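Local coordinates for protein PHOX (Pseudomonas fluorescens, PDB 4A9V) that hydrolyses phosphate monoesters as an alkaline phosphatase, using a complex iron-calcium cofactor held within a beta-propeller fold, at residues V34-G39 and S571-I576; N67-S72 and G548-G553; G153-H158 and K263-G268; E159-S164 and L243-W248; A278-G283 and D438-T443. All coordinates share one frame; numbering follows the deposited sequence. Where two conformers were deposited one is given.

Contact 1: residues V34-G39 and S571-I576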
# COMPACT_ATOMS: atom_id res chain seq x y z
N VAL A 34 13.98 13.42 -10.48
CA VAL A 34 12.61 13.01 -10.77
C VAL A 34 12.60 12.01 -11.91
O VAL A 34 13.08 12.30 -13.01
CB VAL A 34 11.74 14.22 -11.16
CG1 VAL A 34 10.37 13.75 -11.61
CG2 VAL A 34 11.62 15.20 -10.00
N LEU A 35 12.06 10.83 -11.65
CA LEU A 35 11.86 9.84 -12.70
C LEU A 35 10.64 10.17 -13.55
O LEU A 35 10.70 10.20 -14.78
CB LEU A 35 11.73 8.44 -12.11
CG LEU A 35 11.58 7.31 -13.13
CD1 LEU A 35 12.89 7.04 -13.86
CD2 LEU A 35 11.05 6.04 -12.48
N ILE A 36 9.52 10.42 -12.88
CA ILE A 36 8.25 10.69 -13.56
C ILE A 36 7.31 11.34 -12.55
O ILE A 36 7.44 11.12 -11.34
CB ILE A 36 7.63 9.40 -14.15
CG1 ILE A 36 6.42 9.71 -15.04
CG2 ILE A 36 7.30 8.38 -13.07
CD1 ILE A 36 6.10 8.59 -16.01
N SER A 37 6.42 12.20 -13.04
CA SER A 37 5.44 12.89 -12.20
C SER A 37 4.03 12.67 -12.73
O SER A 37 3.82 12.49 -13.94
CB SER A 37 5.72 14.39 -12.17
OG SER A 37 7.00 14.69 -11.64
N TRP A 38 3.06 12.84 -11.84
CA TRP A 38 1.65 12.94 -12.21
C TRP A 38 1.48 13.79 -13.44
O TRP A 38 1.98 14.91 -13.50
CB TRP A 38 0.86 13.53 -11.05
CG TRP A 38 -0.51 13.97 -11.44
CD1 TRP A 38 -1.48 13.26 -12.14
CD2 TRP A 38 -1.07 15.30 -11.23
NE1 TRP A 38 -2.58 14.05 -12.37
CE2 TRP A 38 -2.39 15.28 -11.85
CE3 TRP A 38 -0.64 16.43 -10.58
CZ2 TRP A 38 -3.21 16.40 -11.83
CZ3 TRP A 38 -1.46 17.56 -10.59
CH2 TRP A 38 -2.71 17.54 -11.20
N GLY A 39 0.78 13.25 -14.44
CA GLY A 39 0.43 14.01 -15.63
C GLY A 39 1.32 13.77 -16.83
O GLY A 39 0.99 14.20 -17.93
N SER A 571 2.88 14.86 -7.46
CA SER A 571 3.38 13.58 -6.98
C SER A 571 4.38 13.03 -7.98
O SER A 571 4.16 13.09 -9.19
CB SER A 571 2.23 12.58 -6.81
OG SER A 571 1.34 12.98 -5.78
N SER A 572 5.48 12.51 -7.46
CA SER A 572 6.58 12.07 -8.30
C SER A 572 7.22 10.81 -7.76
O SER A 572 7.23 10.58 -6.54
CB SER A 572 7.65 13.17 -8.39
OG SER A 572 7.12 14.36 -8.94
N VAL A 573 7.78 10.02 -8.67
CA VAL A 573 8.71 8.97 -8.32
C VAL A 573 10.11 9.52 -8.49
O VAL A 573 10.45 10.07 -9.54
CB VAL A 573 8.50 7.73 -9.21
CG1 VAL A 573 9.51 6.64 -8.89
CG2 VAL A 573 7.08 7.20 -9.06
N MET A 574 10.92 9.37 -7.44
CA MET A 574 12.29 9.86 -7.41
C MET A 574 13.25 8.69 -7.57
O MET A 574 13.00 7.60 -7.08
CB MET A 574 12.58 10.56 -6.08
CG MET A 574 11.56 11.61 -5.69
SD MET A 574 11.38 12.94 -6.89
CE MET A 574 13.00 13.69 -6.82
N ALA A 575 14.38 8.97 -8.21
CA ALA A 575 15.52 8.06 -8.26
C ALA A 575 16.63 8.59 -7.36
O ALA A 575 17.10 9.72 -7.54
CB ALA A 575 16.02 7.93 -9.69
N ILE A 576 17.01 7.80 -6.36
CA ILE A 576 18.05 8.15 -5.41
C ILE A 576 19.29 7.32 -5.72
O ILE A 576 19.22 6.10 -5.84
CB ILE A 576 17.61 7.84 -3.96
CG1 ILE A 576 16.22 8.42 -3.65
CG2 ILE A 576 18.68 8.28 -2.98
CD1 ILE A 576 16.06 9.90 -3.86

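Contact 2: residues N67-S72 and G548-G553. With LI (lithium ion), chain D.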
# COMPACT_ATOMS: atom_id res chain seq x y z
N ASN A 67 -1.04 10.85 -7.27
CA ASN A 67 -0.73 10.29 -5.97
C ASN A 67 -0.11 8.89 -6.05
O ASN A 67 -0.59 7.94 -5.44
CB ASN A 67 -1.94 10.36 -5.04
CG ASN A 67 -2.26 11.79 -4.63
OD1 ASN A 67 -1.43 12.68 -4.78
ND2 ASN A 67 -3.45 12.01 -4.10
N ASN A 68 1.08 8.83 -6.63
CA ASN A 68 1.74 7.54 -6.80
C ASN A 68 2.16 6.95 -5.47
O ASN A 68 2.45 7.66 -4.51
CB ASN A 68 2.92 7.63 -7.78
CG ASN A 68 3.91 8.72 -7.44
OD1 ASN A 68 4.06 9.66 -8.23
ND2 ASN A 68 4.85 8.40 -6.56
N ASP A 69 1.97 5.64 -5.37
CA ASP A 69 1.99 4.95 -4.09
C ASP A 69 2.88 3.69 -4.24
O ASP A 69 4.02 3.79 -4.68
CB ASP A 69 0.55 4.67 -3.65
CG ASP A 69 0.39 4.53 -2.15
OD1 ASP A 69 1.35 4.10 -1.48
OD2 ASP A 69 -0.73 4.83 -1.65
N GLY A 70 2.37 2.51 -3.92
CA GLY A 70 3.20 1.31 -4.02
C GLY A 70 3.64 1.04 -5.45
O GLY A 70 2.94 1.38 -6.40
N MET A 71 4.79 0.38 -5.59
CA MET A 71 5.36 0.11 -6.91
C MET A 71 6.36 -1.02 -6.83
O MET A 71 7.03 -1.24 -5.81
CB MET A 71 6.03 1.35 -7.48
CG MET A 71 7.13 1.92 -6.61
SD MET A 71 7.76 3.46 -7.31
CE MET A 71 8.94 3.92 -6.06
N SER A 72 6.51 -1.70 -7.95
CA SER A 72 7.54 -2.73 -8.11
C SER A 72 8.29 -2.51 -9.42
O SER A 72 7.73 -2.06 -10.42
CB SER A 72 6.91 -4.13 -8.14
OG SER A 72 6.35 -4.50 -6.90
N GLY A 548 8.60 7.04 -3.83
CA GLY A 548 7.52 7.96 -4.17
C GLY A 548 7.36 9.10 -3.18
O GLY A 548 7.49 8.94 -1.96
N ILE A 549 7.02 10.25 -3.75
CA ILE A 549 6.60 11.42 -3.01
C ILE A 549 5.16 11.70 -3.40
O ILE A 549 4.86 12.07 -4.53
CB ILE A 549 7.49 12.63 -3.37
CG1 ILE A 549 8.96 12.36 -3.03
CG2 ILE A 549 6.98 13.89 -2.67
CD1 ILE A 549 9.24 12.01 -1.58
N GLN A 550 4.25 11.39 -2.48
CA GLN A 550 2.83 11.41 -2.75
C GLN A 550 2.18 12.66 -2.16
O GLN A 550 2.48 13.07 -1.04
CB GLN A 550 2.17 10.15 -2.16
CG GLN A 550 0.75 9.91 -2.64
CD GLN A 550 0.03 8.87 -1.81
OE1 GLN A 550 0.00 8.96 -0.58
NE2 GLN A 550 -0.61 7.91 -2.47
N HIS A 551 1.27 13.24 -2.94
CA HIS A 551 0.51 14.44 -2.57
C HIS A 551 1.33 15.53 -1.93
O HIS A 551 0.90 16.14 -0.96
CB HIS A 551 -0.73 14.11 -1.73
CG HIS A 551 -0.43 13.44 -0.39
ND1 HIS A 551 0.09 14.11 0.66
CD2 HIS A 551 -0.67 12.14 0.04
CE1 HIS A 551 0.20 13.27 1.71
NE2 HIS A 551 -0.28 12.07 1.33
N PRO A 552 2.47 15.90 -2.55
CA PRO A 552 3.11 17.11 -2.06
C PRO A 552 2.16 18.30 -2.08
O PRO A 552 1.39 18.46 -3.03
CB PRO A 552 4.27 17.32 -3.04
CG PRO A 552 3.82 16.65 -4.29
CD PRO A 552 3.02 15.46 -3.84
N GLY A 553 2.16 19.10 -1.02
CA GLY A 553 1.30 20.26 -0.97
C GLY A 553 -0.18 19.93 -0.83
O GLY A 553 -1.02 20.71 -1.24
LI LI D . -0.15 4.30 0.41
O HOH W 1 -1.29 4.93 0.87
O HOH W 2 0.76 2.80 0.86

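Contact 3: residues G153-H158 and K263-G268. With EDO (1,2-ethanediol), chain P; EDO (1,2-ethanediol), chain M.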
# COMPACT_ATOMS: atom_id res chain seq x y z
N GLY A 153 -11.63 -16.50 -9.03
CA GLY A 153 -11.61 -17.09 -7.70
C GLY A 153 -13.02 -17.42 -7.23
O GLY A 153 -13.99 -17.29 -7.99
N PRO A 154 -13.15 -17.84 -5.97
CA PRO A 154 -14.40 -18.45 -5.55
C PRO A 154 -15.61 -17.52 -5.59
O PRO A 154 -16.74 -18.00 -5.65
CB PRO A 154 -14.10 -18.89 -4.11
CG PRO A 154 -12.64 -19.16 -4.12
CD PRO A 154 -12.06 -18.09 -5.01
N ALA A 155 -15.39 -16.21 -5.48
CA ALA A 155 -16.50 -15.28 -5.46
C ALA A 155 -16.91 -14.81 -6.85
O ALA A 155 -17.94 -14.17 -6.99
CB ALA A 155 -16.19 -14.08 -4.56
N ALA A 156 -16.13 -15.13 -7.88
CA ALA A 156 -16.52 -14.79 -9.24
C ALA A 156 -17.86 -15.43 -9.57
O ALA A 156 -18.09 -16.60 -9.30
CB ALA A 156 -15.46 -15.26 -10.23
N GLY A 157 -18.77 -14.63 -10.11
CA GLY A 157 -20.07 -15.13 -10.54
C GLY A 157 -21.10 -15.27 -9.42
O GLY A 157 -22.21 -15.71 -9.66
N HIS A 158 -20.74 -14.88 -8.20
CA HIS A 158 -21.68 -14.97 -7.09
C HIS A 158 -22.79 -13.97 -7.25
O HIS A 158 -22.58 -12.88 -7.79
CB HIS A 158 -20.96 -14.75 -5.77
CG HIS A 158 -21.76 -15.18 -4.57
ND1 HIS A 158 -22.56 -14.33 -3.89
CD2 HIS A 158 -21.89 -16.42 -3.96
CE1 HIS A 158 -23.15 -15.00 -2.88
NE2 HIS A 158 -22.74 -16.28 -2.93
N LYS A 263 -9.12 -9.59 -10.66
CA LYS A 263 -9.36 -9.49 -9.22
C LYS A 263 -9.38 -10.88 -8.60
O LYS A 263 -10.17 -11.74 -9.00
CB LYS A 263 -10.66 -8.74 -8.95
CG LYS A 263 -10.72 -7.39 -9.64
CD LYS A 263 -11.43 -6.32 -8.83
CE LYS A 263 -11.40 -4.99 -9.56
NZ LYS A 263 -11.97 -3.87 -8.76
N ARG A 264 -8.49 -11.11 -7.65
CA ARG A 264 -8.24 -12.44 -7.11
C ARG A 264 -9.03 -12.62 -5.81
O ARG A 264 -8.53 -12.33 -4.72
CB ARG A 264 -6.74 -12.65 -6.89
CG ARG A 264 -5.93 -12.63 -8.17
CD ARG A 264 -6.28 -13.79 -9.09
NE ARG A 264 -5.43 -13.84 -10.27
CZ ARG A 264 -5.60 -14.67 -11.29
NH1 ARG A 264 -6.56 -15.58 -11.25
NH2 ARG A 264 -4.81 -14.59 -12.35
N THR A 265 -10.27 -13.09 -5.92
CA THR A 265 -11.16 -13.11 -4.77
C THR A 265 -10.75 -14.10 -3.68
O THR A 265 -11.18 -13.95 -2.53
CB THR A 265 -12.64 -13.30 -5.16
OG1 THR A 265 -12.84 -14.59 -5.75
CG2 THR A 265 -13.10 -12.20 -6.11
N ALA A 266 -9.92 -15.09 -3.99
CA ALA A 266 -9.45 -16.01 -2.96
C ALA A 266 -8.65 -15.31 -1.87
O ALA A 266 -8.48 -15.85 -0.78
CB ALA A 266 -8.64 -17.15 -3.56
N LEU A 267 -8.11 -14.13 -2.17
CA LEU A 267 -7.30 -13.39 -1.20
C LEU A 267 -8.14 -12.47 -0.31
O LEU A 267 -7.60 -11.85 0.61
CB LEU A 267 -6.20 -12.60 -1.92
CG LEU A 267 -4.93 -13.38 -2.28
CD1 LEU A 267 -5.21 -14.56 -3.21
CD2 LEU A 267 -3.91 -12.44 -2.91
N GLY A 268 -9.46 -12.49 -0.49
CA GLY A 268 -10.36 -11.82 0.44
C GLY A 268 -10.60 -10.35 0.11
O GLY A 268 -9.79 -9.72 -0.57
C1 EDO P . -12.41 -18.47 -11.05
O1 EDO P . -13.86 -18.76 -10.89
C2 EDO P . -11.63 -19.16 -9.93
O2 EDO P . -11.59 -20.58 -10.13
C1 EDO M . -2.36 -11.30 -14.69
O1 EDO M . -1.33 -12.13 -15.24
C2 EDO M . -3.31 -12.16 -13.86
O2 EDO M . -3.00 -13.54 -14.09

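Contact 4: residues E159-S164 and L243-W248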
# COMPACT_ATOMS: atom_id res chain seq x y z
N GLU A 159 -23.95 -14.27 -6.68
CA GLU A 159 -25.06 -13.32 -6.66
C GLU A 159 -24.65 -11.94 -6.14
O GLU A 159 -25.08 -10.92 -6.68
CB GLU A 159 -26.20 -13.88 -5.81
CG GLU A 159 -27.05 -14.92 -6.52
CD GLU A 159 -27.62 -14.42 -7.84
OE1 GLU A 159 -28.49 -13.52 -7.80
OE2 GLU A 159 -27.35 -15.06 -8.87
N LEU A 160 -23.83 -11.90 -5.10
CA LEU A 160 -23.42 -10.62 -4.49
C LEU A 160 -22.51 -9.80 -5.39
O LEU A 160 -22.24 -8.63 -5.11
CB LEU A 160 -22.71 -10.86 -3.16
CG LEU A 160 -23.60 -11.32 -2.01
CD1 LEU A 160 -22.75 -11.68 -0.80
CD2 LEU A 160 -24.62 -10.25 -1.66
N MET A 161 -22.01 -10.41 -6.46
CA MET A 161 -21.07 -9.77 -7.37
C MET A 161 -21.73 -9.36 -8.68
O MET A 161 -21.06 -8.88 -9.59
CB MET A 161 -19.88 -10.69 -7.66
CG MET A 161 -19.15 -11.13 -6.41
SD MET A 161 -18.25 -9.80 -5.58
CE MET A 161 -16.74 -9.80 -6.54
N LYS A 162 -23.04 -9.58 -8.79
CA LYS A 162 -23.79 -9.23 -9.98
C LYS A 162 -24.43 -7.85 -9.83
O LYS A 162 -24.95 -7.51 -8.78
CB LYS A 162 -24.88 -10.28 -10.25
CG LYS A 162 -24.33 -11.67 -10.56
CD LYS A 162 -25.45 -12.69 -10.68
CE LYS A 162 -24.89 -14.06 -11.01
NZ LYS A 162 -25.97 -15.08 -11.18
N THR A 163 -24.42 -7.08 -10.92
CA THR A 163 -25.06 -5.78 -10.95
C THR A 163 -25.89 -5.67 -12.22
O THR A 163 -25.79 -6.51 -13.11
CB THR A 163 -24.02 -4.66 -10.97
OG1 THR A 163 -23.24 -4.79 -12.16
CG2 THR A 163 -23.12 -4.72 -9.75
N SER A 164 -26.63 -4.58 -12.37
CA SER A 164 -27.41 -4.38 -13.58
C SER A 164 -26.53 -4.32 -14.82
O SER A 164 -26.88 -4.83 -15.88
CB SER A 164 -28.25 -3.11 -13.48
OG SER A 164 -27.44 -1.98 -13.22
N LEU A 243 -20.33 -2.19 -4.54
CA LEU A 243 -19.44 -2.14 -3.37
C LEU A 243 -18.66 -3.45 -3.20
O LEU A 243 -17.58 -3.46 -2.61
CB LEU A 243 -20.26 -1.83 -2.11
CG LEU A 243 -19.45 -1.31 -0.92
CD1 LEU A 243 -19.00 0.12 -1.16
CD2 LEU A 243 -20.24 -1.42 0.37
N ASN A 244 -19.25 -4.56 -3.63
CA ASN A 244 -18.63 -5.87 -3.43
C ASN A 244 -17.57 -6.19 -4.47
O ASN A 244 -16.79 -7.13 -4.28
CB ASN A 244 -19.70 -6.96 -3.45
CG ASN A 244 -20.70 -6.81 -2.34
OD1 ASN A 244 -20.37 -6.31 -1.27
ND2 ASN A 244 -21.93 -7.22 -2.59
N ARG A 245 -17.52 -5.42 -5.55
CA ARG A 245 -16.67 -5.70 -6.69
C ARG A 245 -15.35 -4.91 -6.62
O ARG A 245 -14.55 -4.94 -7.56
CB ARG A 245 -17.43 -5.42 -7.98
CG ARG A 245 -18.54 -6.46 -8.21
CD ARG A 245 -19.80 -5.89 -8.82
NE ARG A 245 -19.57 -5.23 -10.11
CZ ARG A 245 -19.46 -5.87 -11.27
NH1 ARG A 245 -19.57 -7.19 -11.32
NH2 ARG A 245 -19.22 -5.18 -12.37
N HIS A 246 -15.09 -4.34 -5.44
CA HIS A 246 -13.87 -3.61 -5.12
C HIS A 246 -13.47 -3.94 -3.71
O HIS A 246 -14.27 -4.49 -2.93
CB HIS A 246 -14.09 -2.11 -5.29
CG HIS A 246 -14.57 -1.73 -6.67
ND1 HIS A 246 -13.72 -1.63 -7.72
CD2 HIS A 246 -15.85 -1.64 -7.18
CE1 HIS A 246 -14.45 -1.44 -8.84
NE2 HIS A 246 -15.75 -1.46 -8.51
N GLY A 247 -12.21 -3.67 -3.37
CA GLY A 247 -11.62 -4.14 -2.13
C GLY A 247 -10.86 -5.46 -2.28
O GLY A 247 -10.74 -6.22 -1.32
N TRP A 248 -10.28 -5.67 -3.46
CA TRP A 248 -9.58 -6.92 -3.78
C TRP A 248 -8.14 -6.65 -4.15
O TRP A 248 -7.75 -5.51 -4.42
CB TRP A 248 -10.28 -7.61 -4.95
CG TRP A 248 -11.75 -7.86 -4.72
CD1 TRP A 248 -12.82 -7.12 -5.20
CD2 TRP A 248 -12.35 -8.94 -3.94
NE1 TRP A 248 -14.02 -7.65 -4.77
CE2 TRP A 248 -13.79 -8.77 -4.03
CE3 TRP A 248 -11.85 -10.02 -3.22
CZ2 TRP A 248 -14.67 -9.68 -3.47
CZ3 TRP A 248 -12.75 -10.90 -2.62
CH2 TRP A 248 -14.13 -10.74 -2.76

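Contact 5: residues A278-G283 and D438-T443. With LI (lithium ion), chain C.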
# COMPACT_ATOMS: atom_id res chain seq x y z
N ALA A 278 5.87 -14.69 -0.13
CA ALA A 278 6.83 -15.64 0.40
C ALA A 278 6.49 -17.00 -0.19
O ALA A 278 5.60 -17.12 -1.03
CB ALA A 278 6.75 -15.65 1.93
N GLU A 279 7.18 -18.03 0.28
CA GLU A 279 7.00 -19.36 -0.26
C GLU A 279 7.12 -20.34 0.90
O GLU A 279 8.00 -20.20 1.74
CB GLU A 279 8.07 -19.64 -1.32
CG GLU A 279 7.92 -20.95 -2.09
CD GLU A 279 8.91 -21.10 -3.25
OE1 GLU A 279 9.70 -20.18 -3.54
OE2 GLU A 279 8.83 -22.12 -3.96
N THR A 280 6.22 -21.32 0.95
CA THR A 280 6.35 -22.40 1.94
C THR A 280 7.56 -23.28 1.62
O THR A 280 8.09 -23.26 0.51
CB THR A 280 5.10 -23.30 1.96
OG1 THR A 280 5.05 -24.04 0.75
CG2 THR A 280 3.83 -22.50 2.15
N ASP A 281 7.99 -24.07 2.59
CA ASP A 281 9.09 -24.98 2.35
C ASP A 281 8.77 -25.97 1.22
O ASP A 281 9.65 -26.35 0.46
CB ASP A 281 9.45 -25.74 3.62
CG ASP A 281 10.21 -24.90 4.62
OD1 ASP A 281 10.41 -23.68 4.41
OD2 ASP A 281 10.65 -25.48 5.64
N ASP A 282 7.50 -26.34 1.09
CA ASP A 282 7.11 -27.24 0.01
C ASP A 282 6.66 -26.53 -1.27
O ASP A 282 6.30 -27.18 -2.24
CB ASP A 282 6.08 -28.28 0.47
CG ASP A 282 4.69 -27.70 0.74
OD1 ASP A 282 4.48 -26.48 0.63
OD2 ASP A 282 3.80 -28.49 1.13
N GLY A 283 6.93 -25.23 -1.36
CA GLY A 283 6.95 -24.54 -2.64
C GLY A 283 5.68 -23.80 -3.03
O GLY A 283 5.55 -23.35 -4.16
N ASP A 438 9.29 -22.03 8.31
CA ASP A 438 8.44 -22.46 7.20
C ASP A 438 7.19 -21.60 7.17
O ASP A 438 6.43 -21.57 8.14
CB ASP A 438 8.05 -23.93 7.39
CG ASP A 438 7.30 -24.50 6.21
OD1 ASP A 438 6.95 -23.74 5.27
OD2 ASP A 438 7.03 -25.72 6.22
N HIS A 439 7.00 -20.88 6.08
CA HIS A 439 5.82 -20.03 5.94
C HIS A 439 4.53 -20.80 5.83
O HIS A 439 3.45 -20.21 5.95
CB HIS A 439 5.97 -19.07 4.76
CG HIS A 439 7.00 -18.01 4.99
ND1 HIS A 439 6.77 -16.92 5.77
CD2 HIS A 439 8.32 -17.92 4.57
CE1 HIS A 439 7.89 -16.18 5.84
NE2 HIS A 439 8.83 -16.79 5.10
N ALA A 440 4.60 -22.13 5.74
CA ALA A 440 3.39 -22.95 5.87
C ALA A 440 2.87 -23.03 7.30
O ALA A 440 1.75 -23.49 7.51
CB ALA A 440 3.64 -24.35 5.32
N SER A 441 3.71 -22.75 8.29
CA SER A 441 3.32 -22.95 9.68
C SER A 441 2.14 -22.08 10.07
O SER A 441 1.98 -20.96 9.59
CB SER A 441 4.50 -22.67 10.61
OG SER A 441 5.53 -23.60 10.37
N LYS A 442 1.40 -22.55 11.07
CA LYS A 442 0.22 -21.87 11.54
C LYS A 442 0.44 -21.17 12.87
O LYS A 442 -0.47 -20.54 13.38
CB LYS A 442 -0.95 -22.85 11.61
CG LYS A 442 -1.41 -23.25 10.20
CD LYS A 442 -2.47 -24.34 10.17
CE LYS A 442 -2.51 -24.99 8.79
NZ LYS A 442 -3.70 -25.87 8.61
N THR A 443 1.67 -21.19 13.37
CA THR A 443 2.04 -20.39 14.53
C THR A 443 3.36 -19.67 14.29
O THR A 443 4.12 -20.01 13.38
CB THR A 443 2.16 -21.23 15.82
OG1 THR A 443 3.29 -22.10 15.73
CG2 THR A 443 0.90 -22.06 16.05
LI LI C . 10.21 -21.72 -2.54
O HOH W 3 9.05 -21.21 4.05
O HOH W 4 10.74 -22.48 -0.16
O HOH W 5 5.96 -26.56 3.71
O HOH W 6 11.61 -23.02 -4.16

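Contact 1: residues V34-G39 and S571-I576
V34 and M574 pair across two antiparallel strands, 30-37 and 572-578, whose ladder carries a classic beta bulge. The pairing is consistent with the velcro closure of beta-propellers, the N-terminal strand completing a blade whose other three strands come from the C-terminal end of the chain. On the face bearing V34, S37, S572 and M574, the methionine chain folds back at chi2 (-59°) and chi3 (-64°). This double bend brings M574 CE against V34 CG2 at 3.8 Å, the two side chains crossing at a slant. Further along that face the hydroxyls of S37 and S572 meet, OG to OG at 2.7 Å, and S572 OG has a second partner in the carbonyl oxygen of R570. I36 and V573 lie alongside each other on the opposite face, pointing the same way, with I36 CG2 4.1 Å from V573 CB. The bulge sets L35 as well as I36 across from V573. L35 N donates to V573 O at 2.8 Å, within the carbonyl plane, whereas I36 N reaches the same oxygen through a weak bond of 3.5 Å. L35 also runs beside V573, its CD2 4.0 Å from V573 CG1. Past the bulge, V573 N returns a bond to I36 O, and where strand 30-37 ends W38 N donates to S571 O at 2.9 Å, the N-H almost straight at 167°.

Contact 2: residues N67-S72 and G548-G553
G548 and M71 meet where two propeller blades face each other, strand 544-550 of the blade that closes the ring and strand 68-76 of the next one, running roughly antiparallel at 147°. M71, its chain extended beyond CG, sets its CE 3.9 Å from G548 N. I549 turns from the interface, its side chain packing on M574. Q550 makes the largest contribution. With CG anti to the backbone N (chi1 -168°) and the chain extended, its amide reaches across to N67 and D69. Q550 NE2 donates to N67 O at 3.0 Å in a nearly straight bond, the donor lying well above the carbonyl plane, and makes a weak bond of 3.2 Å to D69 OD2. D69 belongs to the pocket of the mu-oxo-diiron cofactor and also binds a lithium ion through both carboxylate oxygens. T534, bonded to D69 OD1, and more weakly Q550 probably help to position this carboxylate from the second shell. Q550 CG also rests on N68 O at 3.4 Å, and that carbonyl is buried with no polar partner. The H551 imidazole, 83° from the N67 amide plane, uses NE2 to bond E532, which binds lithium here and belongs to a calcium site of this protein. N67 OD1 is held chiefly by N93 ND2 and S571 OG, the latter also bonding H551 N; H551 N adds a weak bond of 3.3 Å to N67 OD1.

Contact 3: residues G153-H158 and K263-G268
T265 meets the turn at G153-A156 with its hydroxyl: OG1 accepts the backbone N-H of A155 at 3.0 Å, with an angle of 157° at the hydrogen. The hydroxyl sits between the threonine's own backbone N and carbonyl carbon (chi1 65°), and this places it close against the turn. Round this bond lies a small apolar shell, in which A155 CB touches T265 CB at 3.7 Å and P154 CD rests on A266 CB at 3.8 Å. The proline and threonine side chains run antiparallel past one another. G153 comes so near that a beta carbon there would collide with T265 OG1, and its positive phi also suits glycine. T265 OG1 has a second partner, the carbonyl oxygen of S152 just before the turn, so one hydroxyl grips the chain on either side of G153. With an alanine in place of T265, the amide of A155 would probably lose its acceptor and the turn would be freer to shift from the strand end. Further out, A156 N bonds back to G153 O at 3.0 Å, closing a type I turn, and H158 N bonds to A155 O in a type II turn that follows. On the other segment, L267 N and G268 N bond back to R264 O and T265 O. Helix 364-369 packs against the turn through L368 on P154 and I369 on A155. The arrangement joins the ends of two parallel neighbours, strands 148-152 and 262-264, in a mixed beta sheet of the propeller, where the chain turns tightly on leaving each strand.

Contact 4: residues E159-S164 and L243-W248
M161 is bent at chi2 (-69°) and chi3 (-83°), and the two bends curl its thioether over N244 towards W248, making a Met-aromatic contact between two loops of the propeller. Its SD lies 3.3 Å from N244 O. Beyond it, CE reaches W248 CZ2 at 3.7 Å, while the sulfur stands 5.5 Å from the centroid of the six-membered ring and well off its normal, an oblique approach. R245 is bent too, at chi2 and chi3, and this turns its guanidinium back to the 3-10 segment 159-161. R245 NH1 donates to M161 O at 2.8 Å, nearly in line with the C=O bond although the oxygen is tilted somewhat from the guanidinium plane. T163 covers one face of that group, its OG1, itself hydrogen-bonded to D166 N, 4.0 Å above the plane and over the centre, and its CG2 lies 3.6 Å from R245 NE. The charge has further mates in D166, bridged by NH1, and E242, bridged by NE, while NH2 bonds the carbonyl of K171. With each nitrogen engaged, rotation of the group is closely restricted. N244 supplies the second bond across the contact. Its ND2 gives a hydrogen to L160 O at 2.9 Å, the oxygen lying in the amide plane and the N-H nearly straight at 168°. I369 of helix 364-369 packs on L160, N244 and W248 together. The indole is tied in turn to the backbone of its own segment, W248 NE1 donating to N244 O at 2.9 Å, so that N244 O meets both the indole N-H and the sulfur of M161.

Contact 5: residues A278-G283 and D438-T443
D281 and D438 stack their carboxylates face against face, the planes only 2° apart and CG to CG 3.3 Å. Two like charges so close would repel, and the pair may raise the proton affinity of one of them. The backbone donors probably offset part of this. D438 OD1 takes the backbone N-H of D281 at 2.9 Å and that of A440, also at 2.9 Å, from opposite faces of its plane. The bond from A440, two residues on, makes an Asx turn, set within a type I turn from D438 to S441. It faces a second type I turn, T280 to G283, so two loops at the edge of the propeller fold pack together, one leaving strand 276-279, the other entering 443-451. A leucine in place of D438 would probably leave the amides of D281 and A440 without their acceptor and let the two turns drift apart. Next to the carboxylate pair, A278 CB sits over the face of the H439 ring in a CH-pi contact, 3.8 Å from the centroid, while E279 O lies at the ring edge, 3.6 Å from CD2. Y288 OH bonds H439 ND1 and probably fixes the imidazole's rotation. T280 CG2 touches A440 CB at 3.7 Å.

Overall arrangement
Contacts 1 and 2 touch, their centres 8 Å apart, because strands 544-550 and 572-578 are neighbours in one four-stranded sheet; S572 O lies 2.8 Å from I549 N, a probable hydrogen bond. Contact 1 encloses all the others in sequence, with contact 2 one step inward. Contacts 3 and 4 form a second pair, centres 10 Å apart, linked by a probable hydrogen bond from K263 NZ to R245 O, with contact 4 inside the span of contact 3. Contact 5 follows both, its centre 23 Å from that of contact 3. Contacts 1 and 2 thus bring the chain ends together on the cofactor side, while contacts 3 to 5 lie between, away from the iron-calcium site.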